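Local coordinates for galactitol 1-phosphate 5-dehydrogenase (Escherichia coli, PDB 4UEJ), which catalyses the zinc-dependent, NAD-linked oxidation of galactitol 1-phosphate to D-tagatose 6-phosphate, working as a homodimer, at residues F153-I167 against L224-A237. Residues are numbered along the deposited sequence; the frame is centred on the assembly and turned at random.
Sequences FHLAQGCENKNVIII and LRELRFNQLILETA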
ATOM      1  N   PHE A 153      11.669   7.524   2.996  1.00  6.66           N
ATOM      2  CA  PHE A 153      11.189   8.916   2.929  1.00  9.23           C
ATOM      3  C   PHE A 153      11.068   9.409   1.485  1.00 10.89           C
ATOM      4  O   PHE A 153      10.111  10.096   1.114  1.00 10.77           O
ATOM      5  CB  PHE A 153      12.114   9.867   3.706  1.00  6.95           C
ATOM      6  CG  PHE A 153      12.123   9.640   5.192  1.00 14.83           C
ATOM      7  CD1 PHE A 153      11.059   9.023   5.828  1.00 13.34           C
ATOM      8  CD2 PHE A 153      13.212  10.031   5.955  1.00 18.04           C
ATOM      9  CE1 PHE A 153      11.070   8.814   7.203  1.00 14.93           C
ATOM     10  CE2 PHE A 153      13.226   9.823   7.335  1.00 15.77           C
ATOM     11  CZ  PHE A 153      12.165   9.201   7.951  1.00 10.83           C
ATOM     12  N   HIS A 154      12.052   9.066   0.665  1.00  9.19           N
ATOM     13  CA  HIS A 154      12.040   9.463  -0.739  1.00 11.33           C
ATOM     14  C   HIS A 154      10.833   8.892  -1.472  1.00 12.96           C
ATOM     15  O   HIS A 154      10.166   9.601  -2.224  1.00 11.06           O
ATOM     16  CB  HIS A 154      13.329   9.008  -1.427  1.00 14.73           C
ATOM     17  CG  HIS A 154      13.390   9.359  -2.881  1.00 23.20           C
ATOM     18  ND1 HIS A 154      14.138   8.641  -3.787  1.00 33.65           N
ATOM     19  CD2 HIS A 154      12.805  10.357  -3.584  1.00 31.62           C
ATOM     20  CE1 HIS A 154      14.005   9.175  -4.988  1.00 32.00           C
ATOM     21  NE2 HIS A 154      13.202  10.219  -4.891  1.00 32.29           N
ATOM     22  N   LEU A 155      10.535   7.622  -1.234  1.00  9.42           N
ATOM     23  CA  LEU A 155       9.377   6.997  -1.890  1.00  8.70           C
ATOM     24  C   LEU A 155       8.079   7.648  -1.446  1.00 10.49           C
ATOM     25  O   LEU A 155       7.117   7.661  -2.195  1.00 11.88           O
ATOM     26  CB  LEU A 155       9.315   5.506  -1.597  1.00  8.49           C
ATOM     27  CG  LEU A 155      10.428   4.666  -2.239  1.00 11.27           C
ATOM     28  CD1 LEU A 155      10.274   3.222  -1.801  1.00 15.75           C
ATOM     29  CD2 LEU A 155      10.393   4.780  -3.747  1.00 17.02           C
ATOM     30  N   ALA A 156       8.075   8.197  -0.237  1.00  8.26           N
ATOM     31  CA  ALA A 156       6.892   8.857   0.315  1.00 10.39           C
ATOM     32  C   ALA A 156       6.820  10.337  -0.035  1.00 12.70           C
ATOM     33  O   ALA A 156       5.951  11.043   0.467  1.00 11.54           O
ATOM     34  CB  ALA A 156       6.860   8.692   1.823  1.00 13.48           C
ATOM     35  N   GLN A 157       7.723  10.789  -0.900  1.00 10.10           N
ATOM     36  CA  GLN A 157       7.805  12.186  -1.333  1.00 12.56           C
ATOM     37  C   GLN A 157       8.153  13.106  -0.154  1.00 13.82           C
ATOM     38  O   GLN A 157       7.689  14.242  -0.072  1.00 13.37           O
ATOM     39  CB  GLN A 157       6.503  12.640  -2.007  1.00 16.70           C
ATOM     40  CG  GLN A 157       6.261  12.031  -3.390  1.00 26.92           C
ATOM     41  CD  GLN A 157       5.899  10.553  -3.339  1.00 39.37           C
ATOM     42  OE1 GLN A 157       5.019  10.134  -2.578  1.00 36.79           O
ATOM     43  NE2 GLN A 157       6.580   9.752  -4.154  1.00 45.54           N
ATOM     44  N   GLY A 158       8.968  12.597   0.757  1.00 11.72           N
ATOM     45  CA  GLY A 158       9.549  13.413   1.811  1.00 14.36           C
ATOM     46  C   GLY A 158       8.813  13.348   3.132  1.00 15.45           C
ATOM     47  O   GLY A 158       7.699  12.830   3.204  1.00 15.91           O
ATOM     48  N   CYS A 159       9.432  13.867   4.188  1.00 16.00           N
ATOM     49  CA  CYS A 159       8.781  13.842   5.495  1.00 17.16           C
ATOM     50  C   CYS A 159       8.503  15.240   6.021  1.00 13.83           C
ATOM     51  O   CYS A 159       8.009  15.401   7.140  1.00 12.82           O
ATOM     52  CB  CYS A 159       9.631  13.056   6.500  1.00 25.84           C
ATOM     53  SG  CYS A 159      11.257  13.734   6.769  1.00 25.48           S
ATOM     54  N   GLU A 160       8.790  16.254   5.212  1.00 19.87           N
ATOM     55  CA  GLU A 160       8.614  17.640   5.656  1.00 25.45           C
ATOM     56  C   GLU A 160       7.169  17.988   6.048  1.00 20.79           C
ATOM     57  O   GLU A 160       6.220  17.762   5.289  1.00 19.42           O
ATOM     58  CB  GLU A 160       9.108  18.609   4.578  1.00 31.72           C
ATOM     59  CG  GLU A 160       8.877  20.067   4.941  1.00 36.47           C
ATOM     60  CD  GLU A 160      10.054  20.962   4.600  1.00 45.01           C
ATOM     61  OE1 GLU A 160      10.766  20.682   3.611  1.00 44.38           O
ATOM     62  OE2 GLU A 160      10.272  21.949   5.336  1.00 48.86           O
ATOM     63  N   ASN A 161       7.022  18.549   7.246  1.00 16.26           N
ATOM     64  CA  ASN A 161       5.729  18.882   7.838  1.00 16.89           C
ATOM     65  C   ASN A 161       4.799  17.691   8.021  1.00 15.67           C
ATOM     66  O   ASN A 161       3.607  17.872   8.210  1.00 17.29           O
ATOM     67  CB  ASN A 161       5.019  19.952   7.006  1.00 24.55           C
ATOM     68  CG  ASN A 161       5.839  21.200   6.872  1.00 34.60           C
ATOM     69  OD1 ASN A 161       6.467  21.637   7.833  1.00 35.68           O
ATOM     70  ND2 ASN A 161       5.865  21.773   5.675  1.00 40.90           N
ATOM     71  N   LYS A 162       5.337  16.476   7.975  1.00 12.21           N
ATOM     72  CA  LYS A 162       4.524  15.299   8.252  1.00 11.39           C
ATOM     73  C   LYS A 162       4.651  14.827   9.692  1.00 11.44           C
ATOM     74  O   LYS A 162       5.632  15.110  10.398  1.00  9.45           O
ATOM     75  CB  LYS A 162       4.882  14.151   7.296  1.00 12.70           C
ATOM     76  CG  LYS A 162       4.619  14.489   5.843  1.00 11.96           C
ATOM     77  CD  LYS A 162       4.872  13.309   4.905  1.00 10.43           C
ATOM     78  CE  LYS A 162       4.564  13.692   3.459  1.00 11.01           C
ATOM     79  NZ  LYS A 162       4.994  12.663   2.442  1.00 11.27           N
ATOM     80  N   ASN A 163       3.636  14.099  10.129  1.00  9.21           N
ATOM     81  CA  ASN A 163       3.674  13.469  11.432  1.00 12.66           C
ATOM     82  C   ASN A 163       4.233  12.071  11.259  1.00 11.71           C
ATOM     83  O   ASN A 163       3.533  11.148  10.838  1.00 10.31           O
ATOM     84  CB  ASN A 163       2.280  13.459  12.056  1.00 10.66           C
ATOM     85  CG  ASN A 163       1.835  14.847  12.447  1.00 13.49           C
ATOM     86  OD1 ASN A 163       2.561  15.552  13.151  1.00 14.38           O
ATOM     87  ND2 ASN A 163       0.660  15.266  11.969  1.00 11.52           N
ATOM     88  N   VAL A 164       5.510  11.938  11.565  1.00  8.16           N
ATOM     89  CA  VAL A 164       6.238  10.719  11.277  1.00  7.86           C
ATOM     90  C   VAL A 164       6.129   9.788  12.465  1.00  8.57           C
ATOM     91  O   VAL A 164       6.238  10.203  13.634  1.00 11.87           O
ATOM     92  CB  VAL A 164       7.714  11.019  10.926  1.00  7.51           C
ATOM     93  CG1 VAL A 164       8.535   9.731  10.789  1.00  8.14           C
ATOM     94  CG2 VAL A 164       7.772  11.805   9.619  1.00 10.28           C
ATOM     95  N   ILE A 165       5.880   8.526  12.165  1.00  8.66           N
ATOM     96  CA  ILE A 165       5.839   7.498  13.190  1.00 10.44           C
ATOM     97  C   ILE A 165       6.818   6.418  12.775  1.00  7.87           C
ATOM     98  O   ILE A 165       6.691   5.845  11.688  1.00  9.06           O
ATOM     99  CB  ILE A 165       4.423   6.914  13.353  1.00  8.54           C
ATOM    100  CG1 ILE A 165       3.424   8.028  13.664  1.00 10.85           C
ATOM    101  CG2 ILE A 165       4.401   5.823  14.424  1.00  9.15           C
ATOM    102  CD1 ILE A 165       1.981   7.529  13.803  1.00 15.08           C
ATOM    103  N   ILE A 166       7.800   6.146  13.626  1.00  8.38           N
ATOM    104  CA  ILE A 166       8.769   5.106  13.352  1.00  8.03           C
ATOM    105  C   ILE A 166       8.494   3.912  14.243  1.00 12.15           C
ATOM    106  O   ILE A 166       8.546   4.012  15.460  1.00 10.83           O
ATOM    107  CB  ILE A 166      10.229   5.579  13.586  1.00  7.98           C
ATOM    108  CG1 ILE A 166      10.523   6.864  12.797  1.00  8.84           C
ATOM    109  CG2 ILE A 166      11.195   4.438  13.246  1.00  9.67           C
ATOM    110  CD1 ILE A 166      10.313   6.770  11.258  1.00  7.01           C
ATOM    111  N   ILE A 167       8.182   2.772  13.638  1.00  8.81           N
ATOM    112  CA  ILE A 167       7.900   1.588  14.431  1.00  9.69           C
ATOM    113  C   ILE A 167       9.132   0.691  14.367  1.00 13.73           C
ATOM    114  O   ILE A 167       9.584   0.300  13.292  1.00 14.27           O
ATOM    115  CB  ILE A 167       6.640   0.842  13.932  1.00 10.01           C
ATOM    116  CG1 ILE A 167       5.418   1.757  13.980  1.00 10.32           C
ATOM    117  CG2 ILE A 167       6.377  -0.381  14.784  1.00 11.15           C
ATOM    118  CD1 ILE A 167       4.214   1.181  13.212  1.00 12.58           C
ATOM    119  N   LEU A 224      -2.616   9.789  19.578  1.00 16.04           N
ATOM    120  CA  LEU A 224      -2.269  10.358  18.277  1.00 17.49           C
ATOM    121  C   LEU A 224      -3.350  11.227  17.645  1.00 19.41           C
ATOM    122  O   LEU A 224      -3.116  11.787  16.583  1.00 18.99           O
ATOM    123  CB  LEU A 224      -1.924   9.251  17.282  1.00 15.48           C
ATOM    124  CG  LEU A 224      -0.617   8.503  17.504  1.00 17.05           C
ATOM    125  CD1 LEU A 224      -0.586   7.233  16.657  1.00 14.06           C
ATOM    126  CD2 LEU A 224       0.556   9.415  17.172  1.00 17.34           C
ATOM    127  N   ARG A 225      -4.517  11.341  18.280  1.00 22.46           N
ATOM    128  CA  ARG A 225      -5.636  12.076  17.679  1.00 25.42           C
ATOM    129  C   ARG A 225      -5.250  13.438  17.088  1.00 21.74           C
ATOM    130  O   ARG A 225      -5.599  13.739  15.940  1.00 18.06           O
ATOM    131  CB  ARG A 225      -6.756  12.270  18.704  1.00 28.58           C
ATOM    132  CG  ARG A 225      -7.584  11.016  18.950  1.00 33.20           C
ATOM    133  CD  ARG A 225      -8.411  10.646  17.726  1.00 34.22           C
ATOM    134  NE  ARG A 225      -9.496  11.597  17.485  1.00 39.07           N
ATOM    135  CZ  ARG A 225     -10.317  11.544  16.439  1.00 35.74           C
ATOM    136  NH1 ARG A 225     -10.178  10.585  15.532  1.00 28.34           N
ATOM    137  NH2 ARG A 225     -11.273  12.452  16.297  1.00 36.79           N
ATOM    138  N   GLU A 226      -4.519  14.243  17.854  1.00 17.81           N
ATOM    139  CA  GLU A 226      -4.128  15.572  17.389  1.00 19.78           C
ATOM    140  C   GLU A 226      -3.130  15.513  16.234  1.00 21.07           C
ATOM    141  O   GLU A 226      -2.962  16.482  15.491  1.00 24.70           O
ATOM    142  CB  GLU A 226      -3.520  16.380  18.536  1.00 25.67           C
ATOM    143  CG  GLU A 226      -4.318  16.360  19.816  1.00 39.02           C
ATOM    144  CD  GLU A 226      -3.703  17.255  20.880  1.00 50.97           C
ATOM    145  OE1 GLU A 226      -2.561  17.726  20.677  1.00 52.21           O
ATOM    146  OE2 GLU A 226      -4.358  17.486  21.919  1.00 58.01           O
ATOM    147  N   LEU A 227      -2.455  14.380  16.091  1.00 18.51           N
ATOM    148  CA  LEU A 227      -1.436  14.231  15.067  1.00 15.25           C
ATOM    149  C   LEU A 227      -1.844  13.209  14.025  1.00 14.74           C
ATOM    150  O   LEU A 227      -0.982  12.593  13.408  1.00 14.59           O
ATOM    151  CB  LEU A 227      -0.105  13.794  15.677  1.00 11.95           C
ATOM    152  CG  LEU A 227       0.559  14.795  16.616  1.00 22.01           C
ATOM    153  CD1 LEU A 227       1.903  14.251  17.035  1.00 25.33           C
ATOM    154  CD2 LEU A 227       0.705  16.149  15.949  1.00 23.23           C
ATOM    155  N   ARG A 228      -3.147  13.015  13.849  1.00 14.21           N
ATOM    156  CA  ARG A 228      -3.624  11.927  12.994  1.00 12.29           C
ATOM    157  C   ARG A 228      -3.518  12.222  11.505  1.00 13.64           C
ATOM    158  O   ARG A 228      -3.548  11.297  10.696  1.00 11.25           O
ATOM    159  CB  ARG A 228      -5.082  11.559  13.338  1.00 12.73           C
ATOM    160  CG  ARG A 228      -6.184  12.558  12.955  1.00 13.44           C
ATOM    161  CD  ARG A 228      -7.514  12.002  13.456  1.00 14.73           C
ATOM    162  NE  ARG A 228      -8.666  12.872  13.215  1.00 17.40           N
ATOM    163  CZ  ARG A 228      -8.996  13.912  13.975  1.00 17.58           C
ATOM    164  NH1 ARG A 228      -8.244  14.247  15.012  1.00 18.68           N
ATOM    165  NH2 ARG A 228     -10.076  14.634  13.681  1.00 20.71           N
ATOM    166  N   PHE A 229      -3.375  13.493  11.136  1.00 10.87           N
ATOM    167  CA  PHE A 229      -3.309  13.846   9.720  1.00 12.72           C
ATOM    168  C   PHE A 229      -1.867  13.914   9.201  1.00 12.20           C
ATOM    169  O   PHE A 229      -0.929  14.129   9.969  1.00 13.78           O
ATOM    170  CB  PHE A 229      -4.018  15.179   9.479  1.00 12.48           C
ATOM    171  CG  PHE A 229      -5.503  15.126   9.720  1.00 14.49           C
ATOM    172  CD1 PHE A 229      -6.346  14.545   8.786  1.00 19.21           C
ATOM    173  CD2 PHE A 229      -6.052  15.649  10.880  1.00 16.12           C
ATOM    174  CE1 PHE A 229      -7.727  14.494   9.004  1.00 19.83           C
ATOM    175  CE2 PHE A 229      -7.423  15.596  11.107  1.00 18.43           C
ATOM    176  CZ  PHE A 229      -8.257  15.019  10.164  1.00 17.47           C
ATOM    177  N   ASN A 230      -1.707  13.735   7.894  1.00  9.75           N
ATOM    178  CA  ASN A 230      -0.406  13.796   7.239  1.00 10.18           C
ATOM    179  C   ASN A 230       0.647  12.927   7.910  1.00  9.06           C
ATOM    180  O   ASN A 230       1.805  13.329   8.088  1.00  9.31           O
ATOM    181  CB  ASN A 230       0.068  15.240   7.156  1.00 14.83           C
ATOM    182  CG  ASN A 230      -0.899  16.112   6.383  1.00 21.33           C
ATOM    183  OD1 ASN A 230      -1.080  15.931   5.179  1.00 28.66           O
ATOM    184  ND2 ASN A 230      -1.533  17.054   7.070  1.00 22.18           N
ATOM    185  N   GLN A 231       0.231  11.720   8.276  1.00 10.25           N
ATOM    186  CA  GLN A 231       1.143  10.756   8.860  1.00 11.79           C
ATOM    187  C   GLN A 231       1.978  10.043   7.825  1.00 10.35           C
ATOM    188  O   GLN A 231       1.525   9.739   6.731  1.00  7.69           O
ATOM    189  CB  GLN A 231       0.389   9.716   9.678  1.00 11.55           C
ATOM    190  CG  GLN A 231      -0.112  10.232  10.993  1.00 16.88           C
ATOM    191  CD  GLN A 231      -0.852   9.177  11.762  1.00 12.01           C
ATOM    192  OE1 GLN A 231      -1.131   8.100  11.240  1.00 11.57           O
ATOM    193  NE2 GLN A 231      -1.177   9.476  13.013  1.00 11.57           N
ATOM    194  N   LEU A 232       3.206   9.769   8.214  1.00  7.33           N
ATOM    195  CA  LEU A 232       4.095   8.882   7.480  1.00  6.02           C
ATOM    196  C   LEU A 232       4.639   7.907   8.495  1.00  7.84           C
ATOM    197  O   LEU A 232       5.391   8.292   9.405  1.00  9.53           O
ATOM    198  CB  LEU A 232       5.210   9.675   6.797  1.00  7.42           C
ATOM    199  CG  LEU A 232       6.369   8.863   6.233  1.00  8.29           C
ATOM    200  CD1 LEU A 232       5.819   7.874   5.215  1.00  9.07           C
ATOM    201  CD2 LEU A 232       7.396   9.804   5.592  1.00  9.70           C
ATOM    202  N   ILE A 233       4.232   6.654   8.358  1.00  6.06           N
ATOM    203  CA  ILE A 233       4.588   5.615   9.293  1.00  6.34           C
ATOM    204  C   ILE A 233       5.632   4.713   8.640  1.00  7.81           C
ATOM    205  O   ILE A 233       5.421   4.206   7.539  1.00 10.38           O
ATOM    206  CB  ILE A 233       3.353   4.796   9.692  1.00  7.29           C
ATOM    207  CG1 ILE A 233       2.218   5.714  10.179  1.00 10.31           C
ATOM    208  CG2 ILE A 233       3.710   3.743  10.705  1.00 12.23           C
ATOM    209  CD1 ILE A 233       0.906   4.990  10.458  1.00 11.62           C
ATOM    210  N   LEU A 234       6.770   4.539   9.290  1.00  7.64           N
ATOM    211  CA  LEU A 234       7.762   3.599   8.772  1.00  7.90           C
ATOM    212  C   LEU A 234       7.770   2.362   9.638  1.00  9.24           C
ATOM    213  O   LEU A 234       8.057   2.433  10.834  1.00 10.64           O
ATOM    214  CB  LEU A 234       9.162   4.206   8.757  1.00 10.97           C
ATOM    215  CG  LEU A 234       9.628   4.920   7.499  1.00 15.91           C
ATOM    216  CD1 LEU A 234       8.752   6.141   7.249  1.00 12.12           C
ATOM    217  CD2 LEU A 234      11.106   5.294   7.653  1.00 17.88           C
ATOM    218  N   GLU A 235       7.449   1.231   9.035  1.00  6.82           N
ATOM    219  CA  GLU A 235       7.501  -0.055   9.702  1.00  8.21           C
ATOM    220  C   GLU A 235       8.899  -0.621   9.508  1.00 11.18           C
ATOM    221  O   GLU A 235       9.232  -1.075   8.411  1.00 11.81           O
ATOM    222  CB  GLU A 235       6.434  -1.010   9.135  1.00 12.38           C
ATOM    223  CG  GLU A 235       6.007  -2.090  10.109  1.00 17.74           C
ATOM    224  CD  GLU A 235       7.192  -2.884  10.621  1.00 24.02           C
ATOM    225  OE1 GLU A 235       7.855  -3.575   9.815  1.00 22.54           O
ATOM    226  OE2 GLU A 235       7.505  -2.755  11.816  1.00 22.23           O
ATOM    227  N   THR A 236       9.706  -0.618  10.571  1.00  8.19           N
ATOM    228  CA  THR A 236      11.083  -1.103  10.465  1.00  8.51           C
ATOM    229  C   THR A 236      11.323  -2.408  11.223  1.00 16.70           C
ATOM    230  O   THR A 236      12.383  -3.017  11.077  1.00 16.05           O
ATOM    231  CB  THR A 236      12.096  -0.049  10.974  1.00 10.30           C
ATOM    232  OG1 THR A 236      12.052   0.040  12.406  1.00 12.43           O
ATOM    233  CG2 THR A 236      11.778   1.316  10.379  1.00 11.23           C
ATOM    234  N   ALA A 237      10.347  -2.847  12.017  1.00 13.52           N
ATOM    235  CA  ALA A 237      10.549  -4.020  12.873  1.00 15.27           C
ATOM    236  C   ALA A 237      10.411  -5.353  12.128  1.00 19.50           C
ATOM    237  O   ALA A 237      10.976  -6.368  12.544  1.00 22.55           O
ATOM    238  CB  ALA A 237       9.586  -3.979  14.058  1.00 21.73           C
TER
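Thr236 grips the carbonyl of Ile167 twice: OG1 donates to Ile167 O at 2.6 Å, tilted from the carbonyl plane, while Thr236 N reaches the same oxygen nearly head-on. A chi1 of 73° sets OG1 between the backbone N and carbonyl carbon. Before this clasp, strands 163-167 and 231-235 run parallel at the centre of the Rossmann sheet.

At their start, Asn163 points ND2 at Phe229 O (2.8 Å), which lies close to the amide plane, while OD1 is hydrogen-bonded to Ser187 OG on the neighbouring strand. A leucine at Asn163 would probably leave Phe229 O without its donor and the Ser187 hydroxyl without its acceptor.

On the face of Leu232 and Leu234, Phe153, in the last turn of helix 143-155, meets Leu234 CD1 edge-on, 3.5 Å from CE1, and Leu232 CD1 packs on CB of Ala156, just past the helix end. On the other face, the Ile167 and Ile233 side chains meet at a slant, CD1 of Ile167 3.6 Å from CG2 of Ile233, and Ala246 of helix 240-249 touches both.

Greasy faces thus pack strand to helix while the polar grips fix both strand ends, Thr236 beside the GxGxxG-type turn that probably binds the nucleotide.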